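PDB 4ZMI: telomere length regulator taz1 from Schizosaccharomyces pombe, which binds double-stranded telomeric DNA, regulates telomere length and function, and is required for repression of telomere-adjacent genes. Local coordinates for residues Leu128-Tyr138 against Val182-Ile192; Leu142-Phe153 against Asp194-Asn202. All coordinates share one frame; numbering follows the deposited sequence.

Contact 1: residues Leu128-Tyr138 against Val182-Ile192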
loop_
_atom_site.group_PDB
_atom_site.type_symbol
_atom_site.label_atom_id
_atom_site.label_comp_id
_atom_site.label_asym_id
_atom_site.label_seq_id
_atom_site.Cartn_x
_atom_site.Cartn_y
_atom_site.Cartn_z
ATOM N N LEU A 128 -5.118 6.011 -5.502
ATOM C CA LEU A 128 -5.383 6.551 -6.828
ATOM C C LEU A 128 -6.791 6.253 -7.317
ATOM O O LEU A 128 -7.354 7.015 -8.103
ATOM C CB LEU A 128 -4.367 6.022 -7.837
ATOM C CG LEU A 128 -2.928 6.539 -7.725
ATOM C CD1 LEU A 128 -2.071 5.936 -8.832
ATOM C CD2 LEU A 128 -2.894 8.063 -7.804
ATOM N N LEU A 129 -7.355 5.132 -6.871
ATOM C CA LEU A 129 -8.679 4.716 -7.332
ATOM C C LEU A 129 -9.756 5.406 -6.517
ATOM O O LEU A 129 -10.863 5.597 -6.983
ATOM C CB LEU A 129 -8.847 3.201 -7.215
ATOM C CG LEU A 129 -8.107 2.378 -8.264
ATOM C CD1 LEU A 129 -7.910 0.960 -7.762
ATOM C CD2 LEU A 129 -8.872 2.369 -9.557
ATOM N N SER A 130 -9.411 5.775 -5.292
ATOM C CA SER A 130 -10.376 6.314 -4.354
ATOM C C SER A 130 -10.694 7.762 -4.650
ATOM O O SER A 130 -11.839 8.183 -4.571
ATOM C CB SER A 130 -9.808 6.238 -2.951
ATOM O OG SER A 130 -9.764 4.902 -2.525
ATOM N N ALA A 131 -9.665 8.534 -4.967
ATOM C CA ALA A 131 -9.840 9.967 -5.089
ATOM C C ALA A 131 -10.747 10.384 -6.245
ATOM O O ALA A 131 -10.418 10.191 -7.414
ATOM C CB ALA A 131 -8.495 10.653 -5.205
ATOM N N ASP A 132 -11.907 10.926 -5.901
ATOM C CA ASP A 132 -12.638 11.795 -6.812
ATOM C C ASP A 132 -12.370 13.190 -6.295
ATOM O O ASP A 132 -12.009 14.105 -7.041
ATOM C CB ASP A 132 -14.148 11.500 -6.817
ATOM C CG ASP A 132 -14.663 11.039 -5.484
ATOM O OD1 ASP A 132 -15.529 10.130 -5.455
ATOM O OD2 ASP A 132 -14.211 11.593 -4.467
ATOM N N GLU A 133 -12.517 13.298 -4.977
ATOM C CA GLU A 133 -12.362 14.530 -4.218
ATOM C C GLU A 133 -11.145 15.350 -4.660
ATOM O O GLU A 133 -10.143 14.804 -5.135
ATOM C CB GLU A 133 -12.307 14.201 -2.710
ATOM C CG GLU A 133 -13.607 13.584 -2.119
ATOM C CD GLU A 133 -13.407 12.227 -1.408
ATOM O OE1 GLU A 133 -12.480 11.477 -1.776
ATOM O OE2 GLU A 133 -14.190 11.905 -0.483
ATOM N N GLU A 134 -11.256 16.667 -4.524
ATOM C CA GLU A 134 -10.174 17.568 -4.886
ATOM C C GLU A 134 -9.004 17.427 -3.901
ATOM O O GLU A 134 -9.126 17.801 -2.732
ATOM C CB GLU A 134 -10.695 19.012 -4.915
ATOM C CG GLU A 134 -9.722 20.049 -5.479
ATOM C CD GLU A 134 -9.746 20.133 -6.998
ATOM O OE1 GLU A 134 -10.089 19.125 -7.656
ATOM O OE2 GLU A 134 -9.422 21.217 -7.533
ATOM N N ASP A 135 -7.882 16.874 -4.376
ATOM C CA ASP A 135 -6.655 16.721 -3.574
ATOM C C ASP A 135 -5.376 16.774 -4.419
ATOM O O ASP A 135 -5.377 16.382 -5.586
ATOM C CB ASP A 135 -6.670 15.405 -2.789
ATOM C CG ASP A 135 -7.184 15.568 -1.370
ATOM O OD1 ASP A 135 -8.362 15.229 -1.118
ATOM O OD2 ASP A 135 -6.405 16.026 -0.503
ATOM N N SER A 136 -4.289 17.263 -3.823
ATOM C CA SER A 136 -2.964 17.150 -4.429
ATOM C C SER A 136 -2.204 16.060 -3.679
ATOM O O SER A 136 -0.990 15.898 -3.826
ATOM C CB SER A 136 -2.202 18.483 -4.401
ATOM O OG SER A 136 -1.734 18.803 -3.100
ATOM N N PHE A 137 -2.951 15.328 -2.858
ATOM C CA PHE A 137 -2.483 14.095 -2.232
ATOM C C PHE A 137 -2.412 13.018 -3.309
ATOM O O PHE A 137 -1.707 12.018 -3.185
ATOM C CB PHE A 137 -3.452 13.701 -1.118
ATOM C CG PHE A 137 -3.459 12.238 -0.791
ATOM C CD1 PHE A 137 -2.477 11.691 0.020
ATOM C CD2 PHE A 137 -4.475 11.417 -1.264
ATOM C CE1 PHE A 137 -2.493 10.347 0.338
ATOM C CE2 PHE A 137 -4.499 10.072 -0.952
ATOM C CZ PHE A 137 -3.507 9.532 -0.149
ATOM N N TYR A 138 -3.152 13.255 -4.379
ATOM C CA TYR A 138 -3.064 12.449 -5.572
ATOM C C TYR A 138 -1.663 12.529 -6.159
ATOM O O TYR A 138 -1.019 11.505 -6.413
ATOM C CB TYR A 138 -4.057 12.971 -6.592
ATOM C CG TYR A 138 -4.594 11.885 -7.455
ATOM C CD1 TYR A 138 -5.589 11.044 -6.985
ATOM C CD2 TYR A 138 -4.095 11.677 -8.730
ATOM C CE1 TYR A 138 -6.092 10.025 -7.769
ATOM C CE2 TYR A 138 -4.586 10.661 -9.523
ATOM C CZ TYR A 138 -5.588 9.835 -9.036
ATOM O OH TYR A 138 -6.095 8.821 -9.815
ATOM N N VAL A 182 -15.145 0.954 -10.339
ATOM C CA VAL A 182 -15.009 1.203 -8.904
ATOM C C VAL A 182 -14.279 2.490 -8.536
ATOM O O VAL A 182 -14.218 2.854 -7.364
ATOM C CB VAL A 182 -14.310 0.042 -8.201
ATOM C CG1 VAL A 182 -14.988 -1.265 -8.577
ATOM C CG2 VAL A 182 -12.818 0.007 -8.579
ATOM N N CYS A 183 -13.738 3.191 -9.524
ATOM C CA CYS A 183 -12.872 4.331 -9.229
ATOM C C CYS A 183 -13.620 5.616 -8.890
ATOM O O CYS A 183 -14.813 5.720 -9.116
ATOM C CB CYS A 183 -11.949 4.592 -10.416
ATOM S SG CYS A 183 -12.830 4.991 -11.933
ATOM N N GLY A 184 -12.899 6.601 -8.361
ATOM C CA GLY A 184 -13.434 7.940 -8.184
ATOM C C GLY A 184 -13.314 8.767 -9.456
ATOM O O GLY A 184 -12.988 8.245 -10.520
ATOM N N GLN A 185 -13.564 10.063 -9.345
ATOM C CA GLN A 185 -13.571 10.947 -10.502
ATOM C C GLN A 185 -12.215 11.050 -11.177
ATOM O O GLN A 185 -12.125 11.026 -12.403
ATOM C CB GLN A 185 -14.051 12.354 -10.124
ATOM C CG GLN A 185 -14.199 13.300 -11.316
ATOM C CD GLN A 185 -14.444 14.744 -10.903
ATOM O OE1 GLN A 185 -14.749 15.029 -9.742
ATOM N NE2 GLN A 185 -14.305 15.664 -11.856
ATOM N N VAL A 186 -11.162 11.165 -10.381
ATOM C CA VAL A 186 -9.855 11.485 -10.929
ATOM C C VAL A 186 -9.368 10.414 -11.895
ATOM O O VAL A 186 -8.748 10.720 -12.913
ATOM C CB VAL A 186 -8.824 11.680 -9.821
ATOM C CG1 VAL A 186 -7.519 12.171 -10.417
ATOM C CG2 VAL A 186 -9.342 12.672 -8.794
ATOM N N TRP A 187 -9.662 9.159 -11.573
ATOM C CA TRP A 187 -9.162 8.039 -12.354
ATOM C C TRP A 187 -9.639 8.090 -13.786
ATOM O O TRP A 187 -8.847 7.957 -14.715
ATOM C CB TRP A 187 -9.592 6.729 -11.728
ATOM C CG TRP A 187 -9.037 5.511 -12.407
ATOM C CD1 TRP A 187 -9.595 4.819 -13.447
ATOM C CD2 TRP A 187 -7.838 4.817 -12.064
ATOM N NE1 TRP A 187 -8.812 3.742 -13.773
ATOM C CE2 TRP A 187 -7.725 3.718 -12.937
ATOM C CE3 TRP A 187 -6.838 5.025 -11.116
ATOM C CZ2 TRP A 187 -6.652 2.839 -12.895
ATOM C CZ3 TRP A 187 -5.773 4.140 -11.065
ATOM C CH2 TRP A 187 -5.688 3.062 -11.947
ATOM N N LYS A 188 -10.939 8.265 -13.965
ATOM C CA LYS A 188 -11.484 8.435 -15.302
ATOM C C LYS A 188 -11.111 9.794 -15.886
ATOM O O LYS A 188 -10.643 9.877 -17.022
ATOM C CB LYS A 188 -13.005 8.274 -15.297
ATOM C CG LYS A 188 -13.484 6.845 -15.095
ATOM C CD LYS A 188 -14.483 6.430 -16.169
ATOM C CE LYS A 188 -13.836 6.387 -17.553
ATOM N NZ LYS A 188 -14.749 5.822 -18.593
ATOM N N SER A 189 -11.307 10.855 -15.107
ATOM C CA SER A 189 -11.162 12.221 -15.613
ATOM C C SER A 189 -9.767 12.542 -16.147
ATOM O O SER A 189 -9.621 13.163 -17.210
ATOM C CB SER A 189 -11.528 13.235 -14.529
ATOM O OG SER A 189 -10.482 13.366 -13.583
ATOM N N GLN A 190 -8.738 12.139 -15.409
ATOM C CA GLN A 190 -7.391 12.455 -15.852
ATOM C C GLN A 190 -6.741 11.297 -16.569
ATOM O O GLN A 190 -5.523 11.274 -16.727
ATOM C CB GLN A 190 -6.516 12.988 -14.711
ATOM C CG GLN A 190 -6.714 14.481 -14.483
ATOM C CD GLN A 190 -5.836 15.026 -13.380
ATOM O OE1 GLN A 190 -4.644 15.256 -13.580
ATOM N NE2 GLN A 190 -6.419 15.232 -12.200
ATOM N N LYS A 191 -7.560 10.346 -17.012
ATOM C CA LYS A 191 -7.054 9.180 -17.736
ATOM C C LYS A 191 -5.874 8.530 -17.008
ATOM O O LYS A 191 -4.844 8.234 -17.621
ATOM C CB LYS A 191 -6.621 9.587 -19.142
ATOM C CG LYS A 191 -7.666 10.393 -19.904
ATOM C CD LYS A 191 -8.690 9.499 -20.584
ATOM C CE LYS A 191 -9.448 10.284 -21.654
ATOM N NZ LYS A 191 -10.483 9.469 -22.347
ATOM N N ILE A 192 -6.029 8.333 -15.699
ATOM C CA ILE A 192 -4.936 7.867 -14.847
ATOM C C ILE A 192 -4.333 6.539 -15.308
ATOM O O ILE A 192 -3.119 6.363 -15.275
ATOM C CB ILE A 192 -5.374 7.792 -13.377
ATOM C CG1 ILE A 192 -5.744 9.181 -12.889
ATOM C CG2 ILE A 192 -4.260 7.276 -12.510
ATOM C CD1 ILE A 192 -4.570 10.138 -12.983
HETATM O O HOH W 1 -9.722 8.112 -8.507
#

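Contact 2: residues Leu142-Phe153 against Asp194-Asn202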
loop_
_atom_site.group_PDB
_atom_site.type_symbol
_atom_site.label_atom_id
_atom_site.label_comp_id
_atom_site.label_asym_id
_atom_site.label_seq_id
_atom_site.Cartn_x
_atom_site.Cartn_y
_atom_site.Cartn_z
ATOM N N LEU A 142 0.933 9.586 -7.314
ATOM C CA LEU A 142 1.573 9.372 -8.609
ATOM C C LEU A 142 3.087 9.282 -8.478
ATOM O O LEU A 142 3.731 8.434 -9.100
ATOM C CB LEU A 142 1.191 10.466 -9.591
ATOM C CG LEU A 142 -0.259 10.276 -10.038
ATOM C CD1 LEU A 142 -0.737 11.444 -10.896
ATOM C CD2 LEU A 142 -0.397 8.965 -10.784
ATOM N N VAL A 143 3.662 10.131 -7.639
ATOM C CA VAL A 143 5.116 10.174 -7.559
ATOM C C VAL A 143 5.631 8.906 -6.889
ATOM O O VAL A 143 6.538 8.239 -7.398
ATOM C CB VAL A 143 5.611 11.461 -6.867
ATOM C CG1 VAL A 143 7.111 11.424 -6.678
ATOM C CG2 VAL A 143 5.211 12.677 -7.709
ATOM N N LEU A 144 5.010 8.544 -5.776
ATOM C CA LEU A 144 5.358 7.313 -5.099
ATOM C C LEU A 144 5.133 6.115 -6.032
ATOM O O LEU A 144 5.880 5.147 -6.007
ATOM C CB LEU A 144 4.545 7.194 -3.826
ATOM C CG LEU A 144 5.051 6.129 -2.862
ATOM C CD1 LEU A 144 6.434 6.470 -2.375
ATOM C CD2 LEU A 144 4.094 5.969 -1.682
ATOM N N PHE A 145 4.127 6.204 -6.890
ATOM C CA PHE A 145 3.863 5.113 -7.832
ATOM C C PHE A 145 5.008 4.947 -8.820
ATOM O O PHE A 145 5.433 3.828 -9.102
ATOM C CB PHE A 145 2.526 5.281 -8.568
ATOM C CG PHE A 145 2.177 4.108 -9.446
ATOM C CD1 PHE A 145 1.483 3.016 -8.931
ATOM C CD2 PHE A 145 2.571 4.072 -10.771
ATOM C CE1 PHE A 145 1.176 1.933 -9.732
ATOM C CE2 PHE A 145 2.279 2.985 -11.571
ATOM C CZ PHE A 145 1.578 1.917 -11.057
ATOM N N GLU A 146 5.526 6.056 -9.341
ATOM C CA GLU A 146 6.660 5.968 -10.268
ATOM C C GLU A 146 7.899 5.396 -9.613
ATOM O O GLU A 146 8.626 4.644 -10.240
ATOM C CB GLU A 146 6.986 7.309 -10.915
ATOM C CG GLU A 146 7.741 7.184 -12.224
ATOM C CD GLU A 146 9.235 7.371 -12.075
ATOM O OE1 GLU A 146 9.698 7.679 -10.950
ATOM O OE2 GLU A 146 9.949 7.217 -13.091
ATOM N N GLU A 147 8.123 5.732 -8.349
ATOM C CA GLU A 147 9.223 5.140 -7.593
ATOM C C GLU A 147 9.107 3.617 -7.425
ATOM O O GLU A 147 10.089 2.890 -7.627
ATOM C CB GLU A 147 9.365 5.800 -6.225
ATOM C CG GLU A 147 10.584 5.306 -5.469
ATOM C CD GLU A 147 11.901 5.803 -6.077
ATOM O OE1 GLU A 147 11.887 6.873 -6.717
ATOM O OE2 GLU A 147 12.946 5.129 -5.908
ATOM N N LEU A 148 7.914 3.138 -7.058
ATOM C CA LEU A 148 7.693 1.704 -6.938
ATOM C C LEU A 148 7.969 1.065 -8.286
ATOM O O LEU A 148 8.504 -0.029 -8.362
ATOM C CB LEU A 148 6.254 1.395 -6.498
ATOM C CG LEU A 148 5.903 1.993 -5.143
ATOM C CD1 LEU A 148 4.418 1.807 -4.839
ATOM C CD2 LEU A 148 6.775 1.308 -4.094
ATOM N N VAL A 149 7.624 1.764 -9.361
ATOM C CA VAL A 149 7.879 1.218 -10.695
ATOM C C VAL A 149 9.387 1.069 -10.938
ATOM O O VAL A 149 9.837 0.017 -11.419
ATOM C CB VAL A 149 7.181 2.028 -11.805
ATOM C CG1 VAL A 149 7.557 1.506 -13.177
ATOM C CG2 VAL A 149 5.676 1.941 -11.612
ATOM N N ILE A 150 10.161 2.092 -10.559
ATOM C CA ILE A 150 11.618 2.041 -10.690
ATOM C C ILE A 150 12.167 0.885 -9.872
ATOM O O ILE A 150 12.947 0.072 -10.374
ATOM C CB ILE A 150 12.312 3.312 -10.161
ATOM C CG1 ILE A 150 11.643 4.572 -10.681
ATOM C CG2 ILE A 150 13.762 3.299 -10.570
ATOM C CD1 ILE A 150 11.773 4.744 -12.158
ATOM N N ARG A 151 11.756 0.830 -8.606
ATOM C CA ARG A 151 12.240 -0.187 -7.681
ATOM C C ARG A 151 11.989 -1.580 -8.236
ATOM O O ARG A 151 12.879 -2.426 -8.212
ATOM C CB ARG A 151 11.640 0.002 -6.273
ATOM C CG ARG A 151 12.179 1.281 -5.586
ATOM C CD ARG A 151 11.773 1.413 -4.119
ATOM N NE ARG A 151 12.385 0.394 -3.275
ATOM C CZ ARG A 151 13.633 0.466 -2.815
ATOM N NH1 ARG A 151 14.412 1.507 -3.134
ATOM N NH2 ARG A 151 14.117 -0.512 -2.052
ATOM N N TYR A 152 10.802 -1.809 -8.786
ATOM C CA TYR A 152 10.522 -3.124 -9.346
ATOM C C TYR A 152 11.445 -3.438 -10.515
ATOM O O TYR A 152 12.187 -4.420 -10.474
ATOM C CB TYR A 152 9.084 -3.264 -9.823
ATOM C CG TYR A 152 8.817 -4.642 -10.353
ATOM C CD1 TYR A 152 8.405 -5.650 -9.507
ATOM C CD2 TYR A 152 8.979 -4.939 -11.693
ATOM C CE1 TYR A 152 8.156 -6.920 -9.976
ATOM C CE2 TYR A 152 8.738 -6.211 -12.176
ATOM C CZ TYR A 152 8.330 -7.198 -11.307
ATOM O OH TYR A 152 8.075 -8.477 -11.750
ATOM N N PHE A 153 11.372 -2.617 -11.563
ATOM C CA PHE A 153 12.082 -2.909 -12.810
ATOM C C PHE A 153 13.543 -2.577 -12.758
ATOM O O PHE A 153 14.224 -2.689 -13.764
ATOM C CB PHE A 153 11.500 -2.140 -13.978
ATOM C CG PHE A 153 10.105 -2.506 -14.288
ATOM C CD1 PHE A 153 9.082 -1.581 -14.141
ATOM C CD2 PHE A 153 9.800 -3.779 -14.717
ATOM C CE1 PHE A 153 7.773 -1.924 -14.421
ATOM C CE2 PHE A 153 8.491 -4.129 -15.000
ATOM C CZ PHE A 153 7.475 -3.198 -14.849
ATOM N N ASP A 194 -3.959 5.244 -18.229
ATOM C CA ASP A 194 -3.078 5.461 -19.366
ATOM C C ASP A 194 -1.766 6.055 -18.884
ATOM O O ASP A 194 -0.689 5.680 -19.372
ATOM C CB ASP A 194 -3.752 6.366 -20.391
ATOM C CG ASP A 194 -4.940 5.701 -21.050
ATOM O OD1 ASP A 194 -4.853 4.489 -21.347
ATOM O OD2 ASP A 194 -5.961 6.386 -21.263
ATOM N N PHE A 195 -1.843 6.961 -17.909
ATOM C CA PHE A 195 -0.616 7.510 -17.323
ATOM C C PHE A 195 0.245 6.402 -16.702
ATOM O O PHE A 195 1.467 6.385 -16.881
ATOM C CB PHE A 195 -0.914 8.607 -16.286
ATOM C CG PHE A 195 0.327 9.258 -15.722
ATOM C CD1 PHE A 195 1.153 10.020 -16.534
ATOM C CD2 PHE A 195 0.681 9.085 -14.395
ATOM C CE1 PHE A 195 2.307 10.606 -16.029
ATOM C CE2 PHE A 195 1.826 9.658 -13.877
ATOM C CZ PHE A 195 2.643 10.429 -14.701
ATOM N N LEU A 196 -0.401 5.469 -15.996
ATOM C CA LEU A 196 0.315 4.391 -15.316
ATOM C C LEU A 196 0.902 3.441 -16.347
ATOM O O LEU A 196 2.041 3.023 -16.210
ATOM C CB LEU A 196 -0.599 3.618 -14.357
ATOM C CG LEU A 196 -1.404 4.432 -13.347
ATOM C CD1 LEU A 196 -2.168 3.510 -12.427
ATOM C CD2 LEU A 196 -0.496 5.315 -12.545
ATOM N N LYS A 197 0.126 3.095 -17.374
ATOM C CA LYS A 197 0.622 2.183 -18.408
ATOM C C LYS A 197 1.802 2.811 -19.133
ATOM O O LYS A 197 2.757 2.131 -19.500
ATOM C CB LYS A 197 -0.479 1.850 -19.415
ATOM C CG LYS A 197 -1.518 0.848 -18.928
ATOM C CD LYS A 197 -2.526 0.533 -20.038
ATOM C CE LYS A 197 -3.815 1.359 -19.927
ATOM N NZ LYS A 197 -4.695 1.247 -21.146
ATOM N N SER A 198 1.715 4.120 -19.346
ATOM C CA SER A 198 2.808 4.873 -19.940
ATOM C C SER A 198 4.036 4.843 -19.054
ATOM O O SER A 198 5.131 4.528 -19.519
ATOM C CB SER A 198 2.408 6.330 -20.164
ATOM O OG SER A 198 1.730 6.483 -21.393
ATOM N N THR A 199 3.850 5.195 -17.785
ATOM C CA THR A 199 4.960 5.313 -16.866
ATOM C C THR A 199 5.676 3.983 -16.843
ATOM O O THR A 199 6.901 3.917 -16.907
ATOM C CB THR A 199 4.472 5.592 -15.429
ATOM O OG1 THR A 199 3.778 6.847 -15.365
ATOM C CG2 THR A 199 5.648 5.583 -14.446
ATOM N N ILE A 200 4.887 2.914 -16.780
ATOM C CA ILE A 200 5.427 1.573 -16.623
ATOM C C ILE A 200 6.187 1.181 -17.885
ATOM O O ILE A 200 7.256 0.586 -17.813
ATOM C CB ILE A 200 4.321 0.548 -16.302
ATOM C CG1 ILE A 200 3.831 0.715 -14.855
ATOM C CG2 ILE A 200 4.827 -0.867 -16.497
ATOM C CD1 ILE A 200 2.421 0.175 -14.628
ATOM N N GLY A 201 5.641 1.535 -19.039
ATOM C CA GLY A 201 6.311 1.257 -20.300
ATOM C C GLY A 201 7.652 1.957 -20.448
ATOM O O GLY A 201 8.642 1.362 -20.878
ATOM N N ASN A 202 7.693 3.227 -20.070
ATOM C CA ASN A 202 8.905 4.021 -20.228
ATOM C C ASN A 202 9.992 3.652 -19.226
ATOM O O ASN A 202 11.171 3.608 -19.564
ATOM C CB ASN A 202 8.573 5.513 -20.146
ATOM C CG ASN A 202 7.593 5.949 -21.226
ATOM O OD1 ASN A 202 7.530 5.340 -22.299
ATOM N ND2 ASN A 202 6.821 7.000 -20.947
#

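Contact 1: residues Leu128-Tyr138 against Val182-Ile192
Where helix 118-130 of this all-helical domain runs out, Leu129 and Ala131 meet the start of helix 185-189, and two backbone hydrogen bonds join the end of the first helix to the turn that leads into the second. Gly184 N donates a hydrogen bond to Leu129 O (2.7 Å), and Val186 N donates one to Ala131 O (3.2 Å). Gly184 lies against the backbone of Ser130-Asp132, at a place where a CB would collide with it. Two rings pack beside this backbone seam. Leu129 CD2 sits over the centre of the Trp187 six-membered ring, 3.6 Å from its centroid, a CH-pi contact; Leu128 CB touches the same indole in plane at its edge. Val186 CG1, anti to the backbone N (chi1 -173°), reaches one face of the Tyr138 ring in a second CH-pi contact, 3.5 Å from the centroid, and Leu128 CD2 lies against the opposite face. Ile192 CD1 closes on the ring edge at Tyr138 CE2 (3.5 Å). Tyr138 OH donates to Leu128 O (2.8 Å), and a water also donates to that carbonyl. Carbonyls at the end of helix 118-130 are thus taken up by two amides and a phenol, beside aromatic rings packed by aliphatic groups.

Contact 2: residues Leu142-Phe153 against Asp194-Asn202
Ile200 of helix 192-203 reaches three side chains of helix 137-154, and its branches divide the work. From CB the chain splits. CG1, anti to the carbonyl carbon (chi1 -73°), approaches Val149, with Ile200 CG1 to Val149 CG2 at 3.9 Å. Beyond it, CD1 arrives at the edge of the Phe145 ring, near its plane, with Ile200 CD1 to Phe145 CZ at 4.1 Å. The other branch, CG2, turns to Phe153 and lies 3.8 Å from Phe153 CE1, the two side chains crossing at about a right angle. One turn earlier, Leu196 CD2 sits over a face of the Phe145 ring, 4.0 Å from its centroid and displaced toward the rim, so that Phe145 meets one residue by its face and the next by its edge. Leu142 CD2 in turn touches the edge of Phe195 at CD2 (3.8 Å). On the outer side, Thr199 CG2 rests on Glu146 CG (3.4 Å), while Thr199 OG1 turns back to Phe195 O (2.8 Å), approaching from above the carbonyl plane. Phe166 of helix 163-168 touches both Phe145 and Ile200, extending the apolar layer. The two segments run in roughly the same direction, their axes 9.9 Å apart and crossing at -34°: ordinary helix-helix packing within the all-helical domain of Taz1, which sequence places in the TRF family.

Contacts 1 and 2 both use helix 137-154, while contact 1 also takes in the end of helix 118-130; helices 185-189 and 192-203 follow each other in the chain. Each is partly buried: contact 1 buries Leu128, Leu129 and Tyr138 while Gln185 is exposed, and contact 2 buries Phe145, Val149, Leu196 and Ile200 while Phe195 is exposed. Contact 1, made largely by helix ends and turns, has backbone amides and carbonyls to satisfy and mixes hydrogen bonds with ring packing; contact 2, between continuous helices, is joined by side-chain packing without a hydrogen bond across it. The two meet where Trp187 CH2 lies 3.6 Å from Leu196 CD1 and Leu128 CD1 touches Leu142 CD2, making one continuous apolar layer.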